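Local coordinates for lysozyme C (Equus asinus, PDB 5XUW), which hydrolyses the beta-1,4 linkages between N-acetylmuramic acid and N-acetyl-D-glucosamine in bacterial peptidoglycan and binds one calcium ion, at residues 36-42 with 54-58. Sequence-based numbering, arbitrary orientation.
Sequences SNFNTRA and YGLFQ
Gln58 folds back toward Ala42. From CB the chain leaves with CG anti to the carbonyl carbon, chi1 -72°, then bends at chi2, which brings the amide back to Gly55 O. Gln58 CG passes 3.6 Å from Gly55 O, and CD then directs NE2 past Ala42 CB at 3.5 Å. The same NE2 donates to Gly55 O at 2.9 Å, almost straight at 174°, in the carbonyl plane and on a lone pair. Gly55 O also takes Gln58 N, the bond of the type I turn from Gly55 to Gln58, so backbone and side chain of one residue grip a single oxygen and hold the amide in place. At the other end of the same residue, Gly55 N donates to Ala42 O at 2.7 Å, while Gly55 CA makes a CH...O contact with Thr40 O at 3.3 Å. This is where the C-type lysozyme fold passes from helix 25-36 into its small antiparallel sheet: 36-42 leads to strand 43-44, whereas residues 54-58 carry the turn between strands 53-54 and 59-60. Gln58 also touches Glu35 and lies close to Asp53, the two predicted active-site acids, so the turn probably borders the catalytic cleft. At the helix end, Ser36 OG lies 2.7 Å from Leu56 O, with Ala32 O, on its own helix, as a second possible acceptor. Leu56 CG stands anti to its backbone N, chi1 -173°, sending CD1 against Phe38 C (3.5 Å) and Ser36 OG (3.4 Å). Helix 5-14 covers this end, with Leu8 against both Phe38 and Leu56, and Thr40 OG1 turns to the amino terminus at Lys1.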
ATOM      1  N   SER A  36      -6.921   2.533  -1.521  1.00 14.41           N
ATOM      2  CA  SER A  36      -6.857   3.718  -2.379  1.00 14.74           C
ATOM      3  C   SER A  36      -7.693   3.675  -3.670  1.00 15.31           C
ATOM      4  O   SER A  36      -7.631   4.629  -4.455  1.00 15.15           O
ATOM      5  CB  SER A  36      -5.396   3.930  -2.776  1.00 14.64           C
ATOM      6  OG  SER A  36      -4.954   2.885  -3.637  1.00 13.91           O
ATOM      7  N   ASN A  37      -8.418   2.578  -3.922  1.00 15.39           N
ATOM      8  CA  ASN A  37      -9.063   2.333  -5.221  1.00 16.93           C
ATOM      9  C   ASN A  37      -8.080   2.456  -6.401  1.00 15.47           C
ATOM     10  O   ASN A  37      -8.433   2.967  -7.467  1.00 14.80           O
ATOM     11  CB  ASN A  37     -10.293   3.255  -5.397  1.00 19.18           C
ATOM     12  CG  ASN A  37     -11.271   2.761  -6.475  1.00 21.80           C
ATOM     13  OD1 ASN A  37     -12.033   3.551  -7.047  1.00 25.30           O
ATOM     14  ND2 ASN A  37     -11.234   1.473  -6.774  1.00 22.57           N
ATOM     15  N   PHE A  38      -6.844   1.987  -6.183  1.00 14.76           N
ATOM     16  CA  PHE A  38      -5.759   1.995  -7.183  1.00 14.58           C
ATOM     17  C   PHE A  38      -5.232   3.380  -7.591  1.00 14.26           C
ATOM     18  O   PHE A  38      -4.521   3.480  -8.589  1.00 13.48           O
ATOM     19  CB  PHE A  38      -6.152   1.225  -8.453  1.00 14.70           C
ATOM     20  CG  PHE A  38      -6.470  -0.232  -8.226  1.00 15.01           C
ATOM     21  CD1 PHE A  38      -5.616  -1.044  -7.483  1.00 14.94           C
ATOM     22  CD2 PHE A  38      -7.613  -0.792  -8.776  1.00 15.20           C
ATOM     23  CE1 PHE A  38      -5.904  -2.383  -7.284  1.00 14.92           C
ATOM     24  CE2 PHE A  38      -7.904  -2.142  -8.582  1.00 15.48           C
ATOM     25  CZ  PHE A  38      -7.039  -2.935  -7.849  1.00 14.69           C
ATOM     26  N   ASN A  39      -5.535   4.405  -6.798  1.00 14.48           N
ATOM     27  CA  ASN A  39      -5.217   5.792  -7.119  1.00 15.34           C
ATOM     28  C   ASN A  39      -3.987   6.252  -6.337  1.00 15.09           C
ATOM     29  O   ASN A  39      -4.015   6.332  -5.107  1.00 14.34           O
ATOM     30  CB  ASN A  39      -6.412   6.679  -6.786  1.00 16.07           C
ATOM     31  CG  ASN A  39      -6.276   8.096  -7.333  1.00 17.55           C
ATOM     32  OD1 ASN A  39      -5.202   8.535  -7.732  1.00 17.23           O
ATOM     33  ND2 ASN A  39      -7.390   8.814  -7.365  1.00 19.63           N
ATOM     34  N   THR A  40      -2.917   6.575  -7.065  1.00 15.27           N
ATOM     35  CA  THR A  40      -1.670   7.030  -6.447  1.00 15.17           C
ATOM     36  C   THR A  40      -1.821   8.364  -5.731  1.00 15.76           C
ATOM     37  O   THR A  40      -1.000   8.696  -4.900  1.00 15.91           O
ATOM     38  CB  THR A  40      -0.521   7.184  -7.468  1.00 15.17           C
ATOM     39  OG1 THR A  40      -0.898   8.135  -8.468  1.00 14.51           O
ATOM     40  CG2 THR A  40      -0.190   5.862  -8.119  1.00 15.01           C
ATOM     41  N   ARG A  41      -2.860   9.128  -6.058  1.00 16.28           N
ATOM     42  CA  ARG A  41      -3.126  10.403  -5.386  1.00 17.05           C
ATOM     43  C   ARG A  41      -4.109  10.314  -4.217  1.00 17.20           C
ATOM     44  O   ARG A  41      -4.550  11.342  -3.697  1.00 16.88           O
ATOM     45  CB  ARG A  41      -3.632  11.410  -6.400  1.00 18.05           C
ATOM     46  CG  ARG A  41      -2.667  11.599  -7.540  1.00 19.09           C
ATOM     47  CD  ARG A  41      -2.999  12.839  -8.333  1.00 20.60           C
ATOM     48  NE  ARG A  41      -2.038  13.027  -9.409  1.00 21.63           N
ATOM     49  CZ  ARG A  41      -1.958  14.110 -10.181  1.00 23.55           C
ATOM     50  NH1 ARG A  41      -2.783  15.140 -10.007  1.00 23.87           N
ATOM     51  NH2 ARG A  41      -1.025  14.164 -11.129  1.00 24.37           N
ATOM     52  N   ALA A  42      -4.450   9.095  -3.794  1.00 17.37           N
ATOM     53  CA  ALA A  42      -5.366   8.899  -2.675  1.00 17.27           C
ATOM     54  C   ALA A  42      -4.815   9.582  -1.432  1.00 17.82           C
ATOM     55  O   ALA A  42      -3.611   9.578  -1.192  1.00 15.84           O
ATOM     56  CB  ALA A  42      -5.588   7.420  -2.420  1.00 17.36           C
ATOM     57  N   TYR A  54      -1.266   8.608   2.815  1.00 17.46           N
ATOM     58  CA  TYR A  54      -0.864   9.064   1.489  1.00 17.12           C
ATOM     59  C   TYR A  54      -0.719   7.932   0.494  1.00 15.85           C
ATOM     60  O   TYR A  54      -0.027   6.952   0.761  1.00 15.52           O
ATOM     61  CB  TYR A  54       0.498   9.726   1.567  1.00 17.60           C
ATOM     62  CG  TYR A  54       0.519  11.107   2.169  1.00 18.22           C
ATOM     63  CD1 TYR A  54       0.606  11.288   3.551  1.00 19.08           C
ATOM     64  CD2 TYR A  54       0.522  12.239   1.352  1.00 19.36           C
ATOM     65  CE1 TYR A  54       0.660  12.564   4.106  1.00 20.17           C
ATOM     66  CE2 TYR A  54       0.572  13.520   1.895  1.00 20.68           C
ATOM     67  CZ  TYR A  54       0.642  13.677   3.270  1.00 21.06           C
ATOM     68  OH  TYR A  54       0.701  14.947   3.803  1.00 22.31           O
ATOM     69  N   GLY A  55      -1.351   8.103  -0.664  1.00 15.27           N
ATOM     70  CA  GLY A  55      -1.011   7.340  -1.847  1.00 14.94           C
ATOM     71  C   GLY A  55      -1.695   6.003  -1.986  1.00 14.57           C
ATOM     72  O   GLY A  55      -2.651   5.697  -1.265  1.00 14.20           O
ATOM     73  N   LEU A  56      -1.175   5.223  -2.928  1.00 14.31           N
ATOM     74  CA  LEU A  56      -1.717   3.911  -3.307  1.00 14.53           C
ATOM     75  C   LEU A  56      -1.854   2.948  -2.131  1.00 15.00           C
ATOM     76  O   LEU A  56      -2.821   2.181  -2.065  1.00 13.92           O
ATOM     77  CB  LEU A  56      -0.808   3.284  -4.367  1.00 15.16           C
ATOM     78  CG  LEU A  56      -1.225   1.979  -5.046  1.00 15.50           C
ATOM     79  CD1 LEU A  56      -2.472   2.188  -5.886  1.00 15.92           C
ATOM     80  CD2 LEU A  56      -0.102   1.468  -5.922  1.00 16.02           C
ATOM     81  N   PHE A  57      -0.863   2.976  -1.231  1.00 15.24           N
ATOM     82  CA  PHE A  57      -0.856   2.129  -0.042  1.00 15.54           C
ATOM     83  C   PHE A  57      -1.199   2.876   1.247  1.00 15.89           C
ATOM     84  O   PHE A  57      -1.026   2.326   2.333  1.00 15.91           O
ATOM     85  CB  PHE A  57       0.500   1.449   0.115  1.00 15.54           C
ATOM     86  CG  PHE A  57       0.970   0.710  -1.110  1.00 15.55           C
ATOM     87  CD1 PHE A  57       0.132  -0.180  -1.781  1.00 15.85           C
ATOM     88  CD2 PHE A  57       2.279   0.868  -1.567  1.00 16.26           C
ATOM     89  CE1 PHE A  57       0.576  -0.867  -2.898  1.00 15.83           C
ATOM     90  CE2 PHE A  57       2.729   0.168  -2.680  1.00 16.16           C
ATOM     91  CZ  PHE A  57       1.879  -0.705  -3.341  1.00 16.20           C
ATOM     92  N   GLN A  58      -1.687   4.114   1.135  1.00 16.27           N
ATOM     93  CA  GLN A  58      -2.175   4.883   2.268  1.00 16.43           C
ATOM     94  C   GLN A  58      -1.203   4.851   3.453  1.00 17.00           C
ATOM     95  O   GLN A  58      -1.554   4.475   4.570  1.00 16.70           O
ATOM     96  CB  GLN A  58      -3.581   4.409   2.644  1.00 16.47           C
ATOM     97  CG  GLN A  58      -4.629   4.821   1.634  1.00 16.49           C
ATOM     98  CD  GLN A  58      -4.909   6.311   1.660  1.00 16.96           C
ATOM     99  OE1 GLN A  58      -5.673   6.790   2.498  1.00 18.06           O
ATOM    100  NE2 GLN A  58      -4.277   7.054   0.757  1.00 16.64           N
TER